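Local coordinates for protein aminotransferase (Bacillus subtilis, PDB 6L1O) that is a pyridoxal-phosphate-dependent aminotransferase encoded in the operon for biosynthesis of the dipeptide antibiotic bacilysin, at residues 152-157 with 182-187; 176-181 with 207-212. All blocks are in the same frame, centred on the assembly; numbering follows the deposited sequence.

Contact 1: 152-157 with 182-187; sequences GYLPDF and AVADAA
Ala182 presents its methyl group to the loop at Gly152 and Tyr153, where Ala182 CB lies 3.5 Å from Gly152 O and 3.7 Å from Tyr153 CB. Both loop residues have positive phi. Tyr153 can be followed outward from that first touch. Its CB meets the Ala182 methyl; CG stands anti to the carbonyl carbon, beside the backbone N (chi1 -66°), which carries the ring past Ala182, so that Tyr153 CD2 still lies 4.1 Å from Ala182 CB, the methyl approaching the ring obliquely. On the opposite ring edge from CD2, CD1 packs against Thr180 CG2. The ring also meets Trp327 of strand 325-329 with the two planes steeply inclined, while the backbone O of Tyr153 accepts a hydrogen bond from Tyr175 OH. The contact joins two parts of the class I aminotransferase fold: 152-157 lies, in sequence, between strands 141-146 and 168-174 of the mixed sheet, and 182-187 is the end of the loop after strand 168-174 and the first turn of helix 186-199. One residue on from Tyr153, Leu154 supplies the second apolar touch through its CD2 branch, 4.1 Å from Ala184 CB and 4.0 Å from Val183 O; the same side chain rests on Phe188 of that helix. Between the two apolar touches a single water links the backbones, donating to Gly152 O and to Val183 O at 2.7 Å each. Asp185 takes the N-cap position of helix 186-199, its OD1 accepting from Phe188 N.

Contact 2: 176-181 with 207-212; sequences PNNPTG and FAYGAF. With PLP (pyridoxal-5'-phosphate), chain E.
Pro176, Tyr209 and Asn178 account for most of the buried surface. The Pro176 ring, which follows a cis peptide bond, packs on backbone and side chains of the two turns in 207-212: Pro176 CG is 3.4 Å from the backbone Tyr209 O, while the apolar touches are Pro176 CD to Phe207 CE1 at 4.1 Å and Pro176 CB to Tyr209 CB at 4.0 Å. Tyr209 O is also held by Phe212 N, closing the type I turn 209-212. A water ties the backbones together, donating to Pro176 O at 2.8 Å and accepting from Tyr209 N at 3.0 Å. Asn178 CB lies 3.9 Å from Tyr209 CE2, approaching the ring obliquely, and beyond it the amide and the phenol converge on one cofactor atom. Tyr209 OH is 2.6 Å from PLP O3, a hydrogen bond in which either could donate, and O3 lies near the plane of the phenol ring, at its edge. Asn178 ND2 donates to the same O3 over 2.8 Å, with an N-H...O angle of 143°. Asn178 CG is anti to the backbone N (chi1 178°), extending the amide toward the cofactor, and OD1 is engaged by Arg367 NH1. Tyr209 OH has a second partner in Tyr325 OH. The amide N-H, and the phenol if it donates, would favour negative charge on O3. Ala208 CB meets the pyridine ring at C6. This asparagine-tyrosine pair on O3 of the cofactor belongs to the active site of fold-type I, class I aminotransferases.

How the contacts relate
The two contacts share one run of chain: 176-181 passes directly into 182-187, and the segments of contact 1 and contact 2 alternate in sequence. Contact 2 is buried, its centre about 7 Å from that of the chain, and contact 1 lies at the surface, its centre about 16 Å from the same point. They are joined by packing of Val183 CG1 on Pro176 CB and by a probable backbone hydrogen bond from Asn177 N to Ala182 O. The bridging water joins carbonyl to carbonyl in contact 1 and carbonyl to N-H in contact 2. Side-chain chemistry differs too: contact 1 is small apolar packing beside a helix start, whereas contact 2 adds polar groups directed at the cofactor.

Contact 1: 152-157 with 182-187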
loop_
_atom_site.group_PDB
_atom_site.type_symbol
_atom_site.label_atom_id
_atom_site.label_comp_id
_atom_site.label_asym_id
_atom_site.label_seq_id
_atom_site.Cartn_x
_atom_site.Cartn_y
_atom_site.Cartn_z
ATOM N N GLY B 152 4.456 16.876 31.266
ATOM C CA GLY B 152 4.443 17.520 29.931
ATOM C C GLY B 152 4.092 16.487 28.867
ATOM O O GLY B 152 4.427 16.624 27.722
ATOM N N TYR B 153 3.417 15.422 29.285
ATOM C CA TYR B 153 2.969 14.385 28.409
ATOM C C TYR B 153 4.119 13.681 27.730
ATOM O O TYR B 153 3.974 13.143 26.647
ATOM C CB TYR B 153 1.947 14.954 27.414
ATOM C CG TYR B 153 0.668 15.416 28.031
ATOM C CD1 TYR B 153 -0.258 14.515 28.526
ATOM C CD2 TYR B 153 0.308 16.749 27.983
ATOM C CE1 TYR B 153 -1.489 14.939 29.015
ATOM C CE2 TYR B 153 -0.902 17.177 28.486
ATOM C CZ TYR B 153 -1.791 16.263 29.002
ATOM O OH TYR B 153 -2.997 16.719 29.475
ATOM N N LEU B 154 5.289 13.668 28.397
ATOM C CA LEU B 154 6.409 12.847 28.002
ATOM C C LEU B 154 6.480 11.580 28.915
ATOM O O LEU B 154 6.218 11.667 30.107
ATOM C CB LEU B 154 7.672 13.653 28.153
ATOM C CG LEU B 154 7.808 14.951 27.328
ATOM C CD1 LEU B 154 9.118 15.659 27.714
ATOM C CD2 LEU B 154 7.780 14.614 25.840
ATOM N N PRO B 155 6.821 10.417 28.352
ATOM C CA PRO B 155 6.808 9.195 29.156
ATOM C C PRO B 155 8.012 9.227 30.136
ATOM O O PRO B 155 9.033 9.845 29.837
ATOM C CB PRO B 155 7.019 8.102 28.114
ATOM C CG PRO B 155 7.866 8.755 27.072
ATOM C CD PRO B 155 7.319 10.156 26.994
ATOM N N ASP B 156 7.832 8.617 31.301
ATOM C CA ASP B 156 8.921 8.372 32.248
ATOM C C ASP B 156 9.404 6.930 32.032
ATOM O O ASP B 156 8.745 5.967 32.446
ATOM C CB ASP B 156 8.426 8.574 33.685
ATOM C CG ASP B 156 9.556 8.478 34.715
ATOM O OD1 ASP B 156 10.663 7.958 34.397
ATOM O OD2 ASP B 156 9.298 8.921 35.862
ATOM N N PHE B 157 10.564 6.791 31.424
ATOM C CA PHE B 157 11.063 5.466 30.984
ATOM C C PHE B 157 11.484 4.573 32.162
ATOM O O PHE B 157 11.470 3.340 32.052
ATOM C CB PHE B 157 12.228 5.624 30.027
ATOM C CG PHE B 157 11.870 6.338 28.738
ATOM C CD1 PHE B 157 10.914 5.800 27.883
ATOM C CD2 PHE B 157 12.478 7.511 28.395
ATOM C CE1 PHE B 157 10.566 6.439 26.701
ATOM C CE2 PHE B 157 12.142 8.181 27.207
ATOM C CZ PHE B 157 11.202 7.623 26.354
ATOM N N ALA B 182 1.399 18.255 22.915
ATOM C CA ALA B 182 2.670 18.458 23.605
ATOM C C ALA B 182 3.839 18.312 22.632
ATOM O O ALA B 182 3.714 17.678 21.596
ATOM C CB ALA B 182 2.805 17.441 24.748
ATOM N N VAL B 183 4.978 18.845 23.007
ATOM C CA VAL B 183 6.168 18.861 22.176
ATOM C C VAL B 183 7.341 18.285 22.954
ATOM O O VAL B 183 7.269 18.205 24.138
ATOM C CB VAL B 183 6.494 20.285 21.680
ATOM C CG1 VAL B 183 5.435 20.757 20.662
ATOM C CG2 VAL B 183 6.616 21.275 22.841
ATOM N N ALA B 184 8.341 17.794 22.239
ATOM C CA ALA B 184 9.554 17.248 22.827
ATOM C C ALA B 184 10.790 18.029 22.357
ATOM O O ALA B 184 10.743 18.704 21.362
ATOM C CB ALA B 184 9.686 15.795 22.442
ATOM N N ASP B 185 11.914 17.894 23.053
ATOM C CA ASP B 185 13.176 18.520 22.617
ATOM C C ASP B 185 14.289 17.518 22.461
ATOM O O ASP B 185 14.089 16.327 22.759
ATOM C CB ASP B 185 13.582 19.667 23.566
ATOM C CG ASP B 185 13.658 19.249 24.996
ATOM O OD1 ASP B 185 14.067 18.104 25.280
ATOM O OD2 ASP B 185 13.312 20.088 25.858
ATOM N N ALA B 186 15.453 18.016 22.010
ATOM C CA ALA B 186 16.634 17.184 21.733
ATOM C C ALA B 186 17.066 16.338 22.928
ATOM O O ALA B 186 17.378 15.152 22.774
ATOM C CB ALA B 186 17.791 18.046 21.273
ATOM N N ALA B 187 17.016 16.940 24.104
ATOM C CA ALA B 187 17.333 16.233 25.353
ATOM C C ALA B 187 16.392 15.043 25.609
ATOM O O ALA B 187 16.833 13.969 26.033
ATOM C CB ALA B 187 17.276 17.198 26.564
HETATM O O HOH W 1 6.381 18.214 26.729
#

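Contact 2: 176-181 with 207-212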
loop_
_atom_site.group_PDB
_atom_site.type_symbol
_atom_site.label_atom_id
_atom_site.label_comp_id
_atom_site.label_asym_id
_atom_site.label_seq_id
_atom_site.Cartn_x
_atom_site.Cartn_y
_atom_site.Cartn_z
ATOM N N PRO B 176 5.543 16.604 17.679
ATOM C CA PRO B 176 4.371 17.134 18.404
ATOM C C PRO B 176 3.274 16.155 18.455
ATOM O O PRO B 176 3.060 15.440 17.484
ATOM C CB PRO B 176 4.001 18.407 17.597
ATOM C CG PRO B 176 5.246 18.764 16.911
ATOM C CD PRO B 176 5.846 17.441 16.512
ATOM N N ASN B 177 2.574 16.064 19.596
ATOM C CA ASN B 177 1.742 14.891 19.945
ATOM C C ASN B 177 0.248 14.980 19.608
ATOM O O ASN B 177 -0.410 15.981 19.832
ATOM C CB ASN B 177 1.890 14.643 21.437
ATOM C CG ASN B 177 1.129 13.453 21.932
ATOM O OD1 ASN B 177 0.036 13.581 22.461
ATOM N ND2 ASN B 177 1.662 12.295 21.715
ATOM N N ASN B 178 -0.257 13.899 19.062
ATOM C CA ASN B 178 -1.665 13.660 18.833
ATOM C C ASN B 178 -2.064 12.670 19.928
ATOM O O ASN B 178 -1.606 11.568 19.930
ATOM C CB ASN B 178 -1.870 13.046 17.453
ATOM C CG ASN B 178 -3.315 12.706 17.152
ATOM O OD1 ASN B 178 -4.225 12.917 17.961
ATOM N ND2 ASN B 178 -3.534 12.105 15.975
ATOM N N PRO B 179 -2.948 13.068 20.852
ATOM C CA PRO B 179 -3.847 14.201 20.794
ATOM C C PRO B 179 -3.525 15.393 21.686
ATOM O O PRO B 179 -4.333 16.273 21.714
ATOM C CB PRO B 179 -5.140 13.554 21.266
ATOM C CG PRO B 179 -4.650 12.745 22.421
ATOM C CD PRO B 179 -3.352 12.145 21.949
ATOM N N THR B 180 -2.391 15.405 22.412
ATOM C CA THR B 180 -2.258 16.319 23.510
ATOM C C THR B 180 -1.751 17.684 23.098
ATOM O O THR B 180 -1.965 18.609 23.818
ATOM C CB THR B 180 -1.352 15.820 24.645
ATOM O OG1 THR B 180 -0.013 15.634 24.181
ATOM C CG2 THR B 180 -1.898 14.574 25.304
ATOM N N GLY B 181 -1.063 17.787 21.971
ATOM C CA GLY B 181 -0.457 19.025 21.547
ATOM C C GLY B 181 0.915 19.221 22.118
ATOM O O GLY B 181 1.589 20.213 21.832
ATOM N N PHE B 207 6.597 11.551 13.263
ATOM C CA PHE B 207 6.844 12.964 13.103
ATOM C C PHE B 207 5.801 13.612 12.157
ATOM O O PHE B 207 6.093 14.559 11.465
ATOM C CB PHE B 207 8.302 13.172 12.630
ATOM C CG PHE B 207 8.932 14.484 12.981
ATOM C CD1 PHE B 207 8.602 15.178 14.130
ATOM C CD2 PHE B 207 9.970 15.002 12.181
ATOM C CE1 PHE B 207 9.234 16.334 14.482
ATOM C CE2 PHE B 207 10.629 16.185 12.545
ATOM C CZ PHE B 207 10.273 16.854 13.701
ATOM N N ALA B 208 4.560 13.136 12.231
ATOM C CA ALA B 208 3.480 13.609 11.384
ATOM C C ALA B 208 3.207 15.105 11.503
ATOM O O ALA B 208 2.815 15.725 10.524
ATOM C CB ALA B 208 2.221 12.855 11.664
ATOM N N TYR B 209 3.475 15.687 12.688
ATOM C CA TYR B 209 3.183 17.099 12.938
ATOM C C TYR B 209 4.471 17.894 13.075
ATOM O O TYR B 209 4.500 19.023 13.654
ATOM C CB TYR B 209 2.239 17.260 14.170
ATOM C CG TYR B 209 0.947 16.546 13.990
ATOM C CD1 TYR B 209 -0.132 17.152 13.286
ATOM C CD2 TYR B 209 0.767 15.230 14.419
ATOM C CE1 TYR B 209 -1.288 16.473 13.065
ATOM C CE2 TYR B 209 -0.402 14.560 14.200
ATOM C CZ TYR B 209 -1.429 15.184 13.518
ATOM O OH TYR B 209 -2.580 14.542 13.257
ATOM N N GLY B 210 5.547 17.361 12.498
ATOM C CA GLY B 210 6.861 17.962 12.545
ATOM C C GLY B 210 7.006 19.346 11.981
ATOM O O GLY B 210 8.034 19.979 12.208
ATOM N N ALA B 211 6.018 19.819 11.230
ATOM C CA ALA B 211 6.019 21.189 10.718
ATOM C C ALA B 211 5.366 22.146 11.748
ATOM O O ALA B 211 5.486 23.351 11.655
ATOM C CB ALA B 211 5.297 21.278 9.397
ATOM N N PHE B 212 4.682 21.631 12.740
ATOM C CA PHE B 212 3.779 22.483 13.517
ATOM C C PHE B 212 4.097 22.548 14.992
ATOM O O PHE B 212 3.400 21.966 15.786
ATOM C CB PHE B 212 2.342 22.022 13.304
ATOM C CG PHE B 212 1.945 21.979 11.862
ATOM C CD1 PHE B 212 1.772 23.178 11.154
ATOM C CD2 PHE B 212 1.779 20.779 11.189
ATOM C CE1 PHE B 212 1.387 23.180 9.837
ATOM C CE2 PHE B 212 1.399 20.779 9.851
ATOM C CZ PHE B 212 1.230 21.979 9.166
HETATM N N1 PLP E . 0.626 9.791 12.879
HETATM C C2 PLP E . -0.262 10.536 13.561
HETATM C C2A PLP E . -0.248 10.593 15.061
HETATM C C3 PLP E . -1.331 11.214 12.865
HETATM O O3 PLP E . -2.279 11.935 13.473
HETATM C C4 PLP E . -1.294 11.137 11.449
HETATM C C4A PLP E . -2.597 11.532 10.800
HETATM C C5 PLP E . -0.291 10.322 10.777
HETATM C C6 PLP E . 0.672 9.698 11.556
HETATM C C5A PLP E . -0.160 10.262 9.284
HETATM O O4P PLP E . -1.194 9.696 8.606
HETATM P P PLP E . -1.031 9.368 7.012
HETATM O O1P PLP E . -1.378 7.927 6.894
HETATM O O2P PLP E . 0.346 9.749 6.509
HETATM O O3P PLP E . -2.051 10.257 6.358
HETATM O O HOH W 2 4.319 14.426 15.241
#